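Local structure of putative isohexenylglutaconyl-CoA hydratase (Pseudomonas aeruginosa, 4ZU2) at residues P151-V154 with R155-L159; R175-R179 with L180-H184; Q195-E198 with E199-Q203; R206-P209 with N210-A213. The protein probably hydrates isohexenylglutaconyl-CoA during the breakdown of citronellate and related terpenes, as a member of the crotonase (enoyl-CoA hydratase/isomerase) family. All coordinates share one frame; numbering follows the deposited sequence.

The four interactions follow one another along the chain, all within the enoyl-CoA hydratase/isomerase family region, and all are local contacts at or within helices. Interaction 1 ends helix 149-157 and interaction 2 ends helix 174-179. Their centres are about 13 Å apart and they touch: Arg156 NE probably hydrogen-bonds Leu182 O, and Ile157 packs on the turn at 180-182. Interaction 3 lies in helix 190-205, its centre about 18 Å from that of interaction 2; interaction 4, centred about 16 Å from interaction 3, starts the next helix, 209-221. Interactions 1, 2 and 4 each reach the third subunit with two or more residues and interaction 3 with Gln203, so these helices help to build the trimer.

Interaction 1 (P151-V154 with R155-L159); sequences PFVV and RRIGL
Val154 and Gly158 meet at the C-terminal end of helix 149-157, where a glycine with positive phi stops the helix and also serves as the N-cap residue of helix 159-168. This helix-to-helix break belongs to the crotonase fold and lies at a junction of the trimer.

The backbone closes the helix: Arg155 N reaches Pro151 O at 3.1 Å and Ile157 N reaches Val153 O at 3.1 Å, both in the regular helical pattern. Gly158 N closes the last turn on Val154 O at 2.9 Å with a bent N-H (131°). Its phi of 96° is one that glycine, with no CB to press on the preceding carbonyl, takes up easily. Pro151 sits in the first turn, where its missing N-H costs no helical bond.

Apolar packing runs from Val153 to Ile157: Val153 CG2 lies anti to the backbone N and meets Ile157 CD1 at 3.8 Å, one turn on. These branched side chains continue onto helix 159-168, Val153 touching Ala162 and Ile157 touching Leu165. Val154 CG1 approaches Leu159 CB at 4.3 Å, bridging the break.

The arginines supply the polar contacts. Arg156 turns away from its own helix: NH1 bonds Ser124 O and NE bonds Leu182 O, which ties the helix to neighbouring loops, while its backbone O is hydrogen-bonded to Thr160 OG1 of the third subunit. Arg155 runs back along the first turn, and its NH2 bonds Ser222 O of the second subunit. With chi1 at -82° placing CG beside the backbone N, its methylenes wrap round one carbonyl: CD stands 3.2 Å from Pro151 O.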
loop_
_atom_site.group_PDB
_atom_site.type_symbol
_atom_site.label_atom_id
_atom_site.label_comp_id
_atom_site.label_asym_id
_atom_site.label_seq_id
_atom_site.Cartn_x
_atom_site.Cartn_y
_atom_site.Cartn_z
ATOM N N PRO A 151 1.063 -9.828 -9.523
ATOM C CA PRO A 151 2.055 -9.109 -8.718
ATOM C C PRO A 151 2.136 -7.620 -9.037
ATOM O O PRO A 151 2.407 -6.827 -8.166
ATOM C CB PRO A 151 3.360 -9.824 -9.080
ATOM C CG PRO A 151 3.103 -10.574 -10.270
ATOM C CD PRO A 151 1.673 -10.910 -10.293
ATOM N N PHE A 152 1.849 -7.237 -10.275
ATOM C CA PHE A 152 1.942 -5.853 -10.628
ATOM C C PHE A 152 0.688 -5.053 -10.153
ATOM O O PHE A 152 0.771 -3.870 -9.833
ATOM C CB PHE A 152 2.250 -5.685 -12.111
ATOM C CG PHE A 152 3.594 -6.255 -12.537
ATOM C CD1 PHE A 152 4.773 -5.580 -12.251
ATOM C CD2 PHE A 152 3.658 -7.449 -13.263
ATOM C CE1 PHE A 152 5.986 -6.089 -12.663
ATOM C CE2 PHE A 152 4.848 -7.982 -13.639
ATOM C CZ PHE A 152 6.025 -7.309 -13.349
ATOM N N VAL A 153 -0.447 -5.710 -10.051
ATOM C CA VAL A 153 -1.632 -5.026 -9.588
ATOM C C VAL A 153 -1.620 -4.904 -8.055
ATOM O O VAL A 153 -2.067 -3.900 -7.515
ATOM C CB VAL A 153 -2.953 -5.680 -10.085
ATOM C CG1 VAL A 153 -3.143 -7.070 -9.508
ATOM C CG2 VAL A 153 -4.173 -4.795 -9.724
ATOM N N VAL A 154 -1.150 -5.928 -7.362
ATOM C CA VAL A 154 -1.007 -5.841 -5.904
ATOM C C VAL A 154 0.010 -4.730 -5.593
ATOM O O VAL A 154 -0.225 -3.887 -4.741
ATOM C CB VAL A 154 -0.539 -7.186 -5.317
ATOM C CG1 VAL A 154 -0.248 -7.060 -3.812
ATOM C CG2 VAL A 154 -1.550 -8.260 -5.636
ATOM N N ARG A 155 1.111 -4.682 -6.346
ATOM C CA ARG A 155 2.069 -3.576 -6.210
ATOM C C ARG A 155 1.406 -2.228 -6.547
ATOM O O ARG A 155 1.706 -1.214 -5.927
ATOM C CB ARG A 155 3.310 -3.821 -7.075
ATOM C CG ARG A 155 4.307 -4.736 -6.397
ATOM C CD ARG A 155 5.232 -5.503 -7.314
ATOM N NE ARG A 155 5.553 -6.755 -6.619
ATOM C CZ ARG A 155 6.766 -7.235 -6.410
ATOM N NH1 ARG A 155 7.843 -6.614 -6.892
ATOM N NH2 ARG A 155 6.906 -8.363 -5.722
ATOM N N ARG A 156 0.465 -2.235 -7.482
ATOM C CA ARG A 156 -0.093 -1.005 -8.001
ATOM C C ARG A 156 -1.009 -0.302 -6.978
ATOM O O ARG A 156 -0.781 0.847 -6.643
ATOM C CB ARG A 156 -0.851 -1.252 -9.304
ATOM C CG ARG A 156 -1.313 0.050 -9.961
ATOM C CD ARG A 156 -0.152 0.840 -10.465
ATOM N NE ARG A 156 -0.558 1.961 -11.289
ATOM C CZ ARG A 156 0.272 2.672 -12.029
ATOM N NH1 ARG A 156 1.558 2.390 -12.030
ATOM N NH2 ARG A 156 -0.178 3.698 -12.732
ATOM N N ILE A 157 -1.971 -1.034 -6.442
ATOM C CA ILE A 157 -3.053 -0.481 -5.643
ATOM C C ILE A 157 -3.237 -1.189 -4.301
ATOM O O ILE A 157 -4.104 -0.803 -3.525
ATOM C CB ILE A 157 -4.401 -0.598 -6.430
ATOM C CG1 ILE A 157 -4.754 -2.056 -6.683
ATOM C CG2 ILE A 157 -4.336 0.145 -7.752
ATOM C CD1 ILE A 157 -6.013 -2.243 -7.513
ATOM N N GLY A 158 -2.469 -2.259 -4.066
ATOM C CA GLY A 158 -2.514 -3.021 -2.832
ATOM C C GLY A 158 -3.399 -4.260 -2.897
ATOM O O GLY A 158 -4.338 -4.324 -3.690
ATOM N N LEU A 159 -3.097 -5.259 -2.057
ATOM C CA LEU A 159 -3.879 -6.485 -2.011
ATOM C C LEU A 159 -5.390 -6.225 -1.868
ATOM O O LEU A 159 -6.230 -6.949 -2.425
ATOM C CB LEU A 159 -3.411 -7.352 -0.861
ATOM C CG LEU A 159 -4.158 -8.673 -0.634
ATOM C CD1 LEU A 159 -3.869 -9.680 -1.773
ATOM C CD2 LEU A 159 -3.746 -9.292 0.686
#

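Interaction 2 (R175-R179 with L180-H184); sequences REALR and LGLVH
Ala177 and Leu182 meet across a Schellman motif, the turn that ends helix 174-179 before the chain enters strand 185-187 of the crotonase fold. Gly181 provides the required positive phi (80°), a conformation that glycine adopts easily.

The inner side is tight. Ala177 O accepts two hydrogen bonds: Leu182 N arrives at 2.8 Å, nearly in line with the carbonyl, whereas Val183 N, at 3.1 Å, stands well above the carbonyl plane. Gly181 N reaches back to Leu178 O at 3.3 Å. The Ala177 methyl itself lies 4.0 Å from Leu182 CB and 3.9 Å from Val183 CG2. Alanine suits the spot because the chain folds closely over it, with Phe135 and Phe172 touching both Ala177 and Leu182. Further along, His184 NE2 bonds Thr160 O of the third subunit.

Glu176 and the exposed Arg179, one turn apart, make the more open, polar side, with a short salt bridge between OE1 and NH2. Arg179 can reach it because its chain, extended at first, bends at chi3 (70°), and its positive charge probably suits the carbonyl end of the helix. Leu180 is the buried residue at the boundary: it touches Gln161 of helix 159-168, and its CD1 lies 3.7 Å from Glu176 CG. Its other methyl, CD2, rests over one face of the guanidinium, 3.9 Å from Arg179 NH2.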
loop_
_atom_site.group_PDB
_atom_site.type_symbol
_atom_site.label_atom_id
_atom_site.label_comp_id
_atom_site.label_asym_id
_atom_site.label_seq_id
_atom_site.Cartn_x
_atom_site.Cartn_y
_atom_site.Cartn_z
ATOM N N ARG A 175 -12.710 7.679 -13.109
ATOM C CA ARG A 175 -12.791 8.473 -11.889
ATOM C C ARG A 175 -12.524 7.490 -10.757
ATOM O O ARG A 175 -11.820 7.799 -9.827
ATOM C CB ARG A 175 -14.159 9.173 -11.699
ATOM C CG ARG A 175 -14.645 10.161 -12.814
ATOM C CD ARG A 175 -13.978 11.575 -12.778
ATOM N NE ARG A 175 -14.852 12.623 -13.327
ATOM C CZ ARG A 175 -14.473 13.668 -14.082
ATOM N NH1 ARG A 175 -13.215 13.875 -14.436
ATOM N NH2 ARG A 175 -15.409 14.516 -14.521
ATOM N N GLU A 176 -13.074 6.290 -10.879
ATOM C CA GLU A 176 -12.819 5.226 -9.936
ATOM C C GLU A 176 -11.347 4.808 -9.930
ATOM O O GLU A 176 -10.842 4.367 -8.888
ATOM C CB GLU A 176 -13.694 4.020 -10.262
ATOM C CG GLU A 176 -13.336 2.764 -9.491
ATOM C CD GLU A 176 -14.370 2.317 -8.520
ATOM O OE1 GLU A 176 -14.249 2.683 -7.340
ATOM O OE2 GLU A 176 -15.280 1.572 -8.913
ATOM N N ALA A 177 -10.651 4.945 -11.061
ATOM C CA ALA A 177 -9.298 4.402 -11.143
ATOM C C ALA A 177 -8.320 5.342 -10.488
ATOM O O ALA A 177 -7.280 4.924 -10.025
ATOM C CB ALA A 177 -8.893 4.118 -12.543
ATOM N N LEU A 178 -8.675 6.621 -10.474
ATOM C CA LEU A 178 -7.997 7.634 -9.692
ATOM C C LEU A 178 -8.228 7.424 -8.190
ATOM O O LEU A 178 -7.319 7.584 -7.367
ATOM C CB LEU A 178 -8.533 8.994 -10.122
ATOM C CG LEU A 178 -7.770 10.283 -9.818
ATOM C CD1 LEU A 178 -8.553 11.097 -8.817
ATOM C CD2 LEU A 178 -6.349 10.016 -9.348
ATOM N N ARG A 179 -9.443 7.043 -7.828
ATOM C CA ARG A 179 -9.793 6.915 -6.418
ATOM C C ARG A 179 -9.037 5.756 -5.772
ATOM O O ARG A 179 -8.566 5.872 -4.629
ATOM C CB ARG A 179 -11.304 6.721 -6.248
ATOM C CG ARG A 179 -11.714 6.592 -4.788
ATOM C CD ARG A 179 -13.187 6.426 -4.594
ATOM N NE ARG A 179 -13.665 5.124 -5.045
ATOM C CZ ARG A 179 -13.605 4.009 -4.321
ATOM N NH1 ARG A 179 -13.072 4.021 -3.100
ATOM N NH2 ARG A 179 -14.063 2.869 -4.825
ATOM N N LEU A 180 -8.921 4.655 -6.529
ATOM C CA LEU A 180 -8.267 3.403 -6.095
ATOM C C LEU A 180 -6.755 3.460 -6.204
ATOM O O LEU A 180 -6.078 2.510 -5.824
ATOM C CB LEU A 180 -8.777 2.197 -6.924
ATOM C CG LEU A 180 -10.242 1.804 -6.808
ATOM C CD1 LEU A 180 -10.676 0.756 -7.846
ATOM C CD2 LEU A 180 -10.508 1.285 -5.447
ATOM N N GLY A 181 -6.214 4.561 -6.720
ATOM C CA GLY A 181 -4.771 4.717 -6.843
ATOM C C GLY A 181 -4.175 3.990 -8.045
ATOM O O GLY A 181 -2.957 3.739 -8.123
ATOM N N LEU A 182 -5.028 3.664 -9.009
ATOM C CA LEU A 182 -4.597 2.881 -10.170
ATOM C C LEU A 182 -3.926 3.779 -11.186
ATOM O O LEU A 182 -2.965 3.400 -11.878
ATOM C CB LEU A 182 -5.813 2.185 -10.805
ATOM C CG LEU A 182 -5.486 1.337 -12.028
ATOM C CD1 LEU A 182 -4.235 0.496 -11.817
ATOM C CD2 LEU A 182 -6.685 0.418 -12.360
ATOM N N VAL A 183 -4.463 4.988 -11.290
ATOM C CA VAL A 183 -3.894 6.015 -12.151
ATOM C C VAL A 183 -3.720 7.285 -11.303
ATOM O O VAL A 183 -4.294 7.399 -10.194
ATOM C CB VAL A 183 -4.809 6.267 -13.375
ATOM C CG1 VAL A 183 -5.061 4.947 -14.141
ATOM C CG2 VAL A 183 -6.151 6.933 -12.936
ATOM N N HIS A 184 -2.922 8.215 -11.815
ATOM C CA HIS A 184 -2.517 9.421 -11.086
ATOM C C HIS A 184 -3.365 10.657 -11.404
ATOM O O HIS A 184 -3.426 11.563 -10.596
ATOM C CB HIS A 184 -1.063 9.749 -11.415
ATOM C CG HIS A 184 -0.075 8.713 -10.971
ATOM N ND1 HIS A 184 0.379 7.721 -11.804
ATOM C CD2 HIS A 184 0.566 8.544 -9.786
ATOM C CE1 HIS A 184 1.249 6.967 -11.149
ATOM N NE2 HIS A 184 1.387 7.450 -9.932
#

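Interaction 3 (Q195-E198 with E199-Q203); sequences QRLE and ETLEQ
Glu198 and Glu202 lie side by side on the exposed face of the helix, one turn apart and pointing the same way. From its CB, 3.4 Å from Glu199 N, the Glu198 side chain sets out with CG anti to the backbone N (chi1 175°), which starts it obliquely toward the C-terminal end. CG passes 4.0 Å from Glu199 N. The bend at chi2 (50°) then turns CD along the helix to the next turn, and OE2 ends 3.8 Å from Glu202 CB and 2.8 Å from Glu202 OE1. The two carboxylate planes are turned 39° apart. Two acceptors this close would probably repel if both were charged, so the spacing is best taken as doubtful. Glu202 OE2 also has a long, weak ion pair with Arg206.

These residues belong to helix 190-205, an amphipathic helix whose other face packs on the central sheet of the crotonase fold. On that face Leu197 touches Val106 and Leu108 of strand 104-109, and its CG lies 4.2 Å from Leu201 CD1, the two leucines running alongside each other.

Thr200 faces strands 126-130 and 185-187, where its small size fits beside Ile128 and Phe185. Its hydroxyl needs a partner in this buried place and finds one in its own helix: OG1 donates to Arg196 O at 3.0 Å. Thr200 N donates to the same oxygen, also at 3.0 Å, from the opposite face of the carbonyl plane.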
loop_
_atom_site.group_PDB
_atom_site.type_symbol
_atom_site.label_atom_id
_atom_site.label_comp_id
_atom_site.label_asym_id
_atom_site.label_seq_id
_atom_site.Cartn_x
_atom_site.Cartn_y
_atom_site.Cartn_z
ATOM N N GLN A 195 -3.195 18.170 -21.961
ATOM C CA GLN A 195 -2.538 19.267 -21.281
ATOM C C GLN A 195 -1.833 18.646 -20.130
ATOM O O GLN A 195 -0.670 18.914 -19.920
ATOM C CB GLN A 195 -3.490 20.399 -20.833
ATOM C CG GLN A 195 -4.536 20.101 -19.749
ATOM C CD GLN A 195 -4.077 20.312 -18.270
ATOM O OE1 GLN A 195 -3.169 21.095 -17.987
ATOM N NE2 GLN A 195 -4.740 19.620 -17.332
ATOM N N ARG A 196 -2.525 17.757 -19.430
ATOM C CA ARG A 196 -1.913 17.005 -18.344
ATOM C C ARG A 196 -0.664 16.289 -18.807
ATOM O O ARG A 196 0.316 16.229 -18.079
ATOM C CB ARG A 196 -2.872 15.992 -17.747
ATOM C CG ARG A 196 -2.254 15.228 -16.594
ATOM C CD ARG A 196 -2.043 16.150 -15.406
ATOM N NE ARG A 196 -3.322 16.621 -14.894
ATOM C CZ ARG A 196 -3.468 17.523 -13.921
ATOM N NH1 ARG A 196 -2.403 18.079 -13.328
ATOM N NH2 ARG A 196 -4.690 17.858 -13.518
ATOM N N LEU A 197 -0.703 15.737 -20.005
ATOM C CA LEU A 197 0.439 14.984 -20.500
ATOM C C LEU A 197 1.625 15.901 -20.673
ATOM O O LEU A 197 2.722 15.603 -20.203
ATOM C CB LEU A 197 0.145 14.303 -21.826
ATOM C CG LEU A 197 1.340 13.612 -22.508
ATOM C CD1 LEU A 197 1.920 12.536 -21.613
ATOM C CD2 LEU A 197 0.936 12.988 -23.854
ATOM N N GLU A 198 1.416 16.997 -21.395
ATOM C CA GLU A 198 2.486 17.943 -21.618
ATOM C C GLU A 198 2.920 18.620 -20.286
ATOM O O GLU A 198 4.063 19.045 -20.151
ATOM C CB GLU A 198 2.084 18.971 -22.685
ATOM C CG GLU A 198 3.123 20.072 -22.875
ATOM C CD GLU A 198 4.549 19.533 -23.077
ATOM O OE1 GLU A 198 4.745 18.716 -24.018
ATOM O OE2 GLU A 198 5.469 19.932 -22.291
ATOM N N GLU A 199 2.018 18.750 -19.318
ATOM C CA GLU A 199 2.422 19.293 -18.027
ATOM C C GLU A 199 3.446 18.338 -17.390
ATOM O O GLU A 199 4.570 18.737 -17.065
ATOM C CB GLU A 199 1.229 19.482 -17.122
ATOM C CG GLU A 199 1.596 20.045 -15.778
ATOM C CD GLU A 199 2.439 21.317 -15.866
ATOM O OE1 GLU A 199 2.236 22.108 -16.830
ATOM O OE2 GLU A 199 3.297 21.523 -14.965
ATOM N N THR A 200 3.050 17.066 -17.288
ATOM C CA THR A 200 3.885 15.983 -16.762
ATOM C C THR A 200 5.239 15.992 -17.450
ATOM O O THR A 200 6.272 15.926 -16.812
ATOM C CB THR A 200 3.234 14.632 -17.017
ATOM O OG1 THR A 200 1.993 14.547 -16.297
ATOM C CG2 THR A 200 4.156 13.464 -16.613
ATOM N N LEU A 201 5.227 16.128 -18.756
ATOM C CA LEU A 201 6.462 16.088 -19.518
ATOM C C LEU A 201 7.348 17.290 -19.245
ATOM O O LEU A 201 8.559 17.190 -19.354
ATOM C CB LEU A 201 6.182 15.970 -21.007
ATOM C CG LEU A 201 5.695 14.594 -21.490
ATOM C CD1 LEU A 201 5.372 14.646 -22.995
ATOM C CD2 LEU A 201 6.725 13.463 -21.205
ATOM N N GLU A 202 6.771 18.420 -18.880
ATOM C CA GLU A 202 7.618 19.564 -18.621
ATOM C C GLU A 202 8.173 19.422 -17.198
ATOM O O GLU A 202 9.293 19.801 -16.945
ATOM C CB GLU A 202 6.895 20.885 -18.869
ATOM C CG GLU A 202 7.875 21.983 -19.216
ATOM C CD GLU A 202 8.410 21.904 -20.627
ATOM O OE1 GLU A 202 7.619 21.560 -21.531
ATOM O OE2 GLU A 202 9.631 22.161 -20.814
ATOM N N GLN A 203 7.404 18.827 -16.286
ATOM C CA GLN A 203 7.945 18.504 -14.964
ATOM C C GLN A 203 9.135 17.571 -15.054
ATOM O O GLN A 203 10.108 17.697 -14.314
ATOM C CB GLN A 203 6.891 17.856 -14.098
ATOM C CG GLN A 203 5.747 18.784 -13.815
ATOM C CD GLN A 203 4.662 18.123 -12.999
ATOM O OE1 GLN A 203 4.090 17.113 -13.393
ATOM N NE2 GLN A 203 4.390 18.682 -11.841
#

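Interaction 4 (R206-P209 with N210-A213); sequences RCAP and NANA
The amide of Asn212 has Ala208 O over one face, 3.7 Å from CG, and on the same side Cys207 CB, set obliquely and 3.9 Å from both OD1 and ND2. Its polar end faces the third subunit: OD1 hydrogen-bonds Thr140 OG1 and ND2 bonds Leu167 O, both of that subunit. Asparagine suits this buried position because one group can both accept and donate, and its two bonds fix which way the amide is turned. The second amide, of Asn210, leans outward, and its ND2 bonds Glu246 OE2.

Helix 209-221 begins here. Ala208 is the N-cap residue but has no polar side chain to cap with; Glu246 OE1 makes a weak bond to Ala211 N instead. The first turns close through Asn212 N to Ala208 O at 3.0 Å and Ala213 N to Pro209 O at 3.1 Å. Pro209, first in the helix, needs no N-H there. Ala208 CB and Ala211 CB pack at 4.1 Å, small enough for Gly143 of the third subunit to lie against both.

Residues 206-208 link helix 190-205 to helix 209-221; Cys207 O is bonded by Arg53 NH2, just before strand 54-59 of the central sheet, and Trp262 lies against Ala208.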
loop_
_atom_site.group_PDB
_atom_site.type_symbol
_atom_site.label_atom_id
_atom_site.label_comp_id
_atom_site.label_asym_id
_atom_site.label_seq_id
_atom_site.Cartn_x
_atom_site.Cartn_y
_atom_site.Cartn_z
ATOM N N ARG A 206 12.804 18.943 -16.084
ATOM C CA ARG A 206 13.569 19.496 -14.974
ATOM C C ARG A 206 14.559 18.448 -14.444
ATOM O O ARG A 206 15.595 18.787 -13.890
ATOM C CB ARG A 206 12.668 19.852 -13.767
ATOM C CG ARG A 206 11.474 20.745 -13.967
ATOM C CD ARG A 206 11.880 22.043 -14.598
ATOM N NE ARG A 206 10.730 22.913 -14.854
ATOM C CZ ARG A 206 10.092 23.013 -16.025
ATOM N NH1 ARG A 206 10.491 22.291 -17.093
ATOM N NH2 ARG A 206 9.044 23.845 -16.130
ATOM N N CYS A 207 14.210 17.172 -14.617
ATOM C CA CYS A 207 14.839 16.059 -13.917
ATOM C C CYS A 207 15.886 15.362 -14.768
ATOM O O CYS A 207 15.633 14.992 -15.920
ATOM C CB CYS A 207 13.748 15.068 -13.466
ATOM S SG CYS A 207 12.524 15.786 -12.291
ATOM N N ALA A 208 17.082 15.192 -14.213
ATOM C CA ALA A 208 18.193 14.553 -14.958
ATOM C C ALA A 208 17.936 13.061 -15.238
ATOM O O ALA A 208 17.306 12.364 -14.432
ATOM C CB ALA A 208 19.520 14.715 -14.183
ATOM N N PRO A 209 18.444 12.553 -16.362
ATOM C CA PRO A 209 18.164 11.164 -16.739
ATOM C C PRO A 209 18.938 10.058 -15.984
ATOM O O PRO A 209 18.380 9.006 -15.698
ATOM C CB PRO A 209 18.499 11.131 -18.236
ATOM C CG PRO A 209 19.338 12.337 -18.498
ATOM C CD PRO A 209 18.912 13.359 -17.507
ATOM N N ASN A 210 20.204 10.258 -15.684
ATOM C CA ASN A 210 20.896 9.272 -14.869
ATOM C C ASN A 210 20.398 9.287 -13.430
ATOM O O ASN A 210 20.312 8.230 -12.807
ATOM C CB ASN A 210 22.401 9.443 -14.930
ATOM C CG ASN A 210 22.931 9.291 -16.319
ATOM O OD1 ASN A 210 23.240 8.185 -16.770
ATOM N ND2 ASN A 210 23.016 10.396 -17.025
ATOM N N ALA A 211 20.022 10.459 -12.924
ATOM C CA ALA A 211 19.475 10.559 -11.570
ATOM C C ALA A 211 18.163 9.835 -11.485
ATOM O O ALA A 211 17.941 9.077 -10.538
ATOM C CB ALA A 211 19.269 12.055 -11.121
ATOM N N ASN A 212 17.270 10.106 -12.445
ATOM C CA ASN A 212 15.960 9.459 -12.468
ATOM C C ASN A 212 16.131 7.929 -12.525
ATOM O O ASN A 212 15.524 7.194 -11.752
ATOM C CB ASN A 212 15.122 9.944 -13.665
ATOM C CG ASN A 212 14.078 10.977 -13.289
ATOM O OD1 ASN A 212 14.011 11.449 -12.142
ATOM N ND2 ASN A 212 13.225 11.322 -14.258
ATOM N N ALA A 213 16.997 7.476 -13.426
ATOM C CA ALA A 213 17.232 6.061 -13.622
ATOM C C ALA A 213 17.672 5.352 -12.313
ATOM O O ALA A 213 17.023 4.413 -11.868
ATOM C CB ALA A 213 18.252 5.878 -14.712
#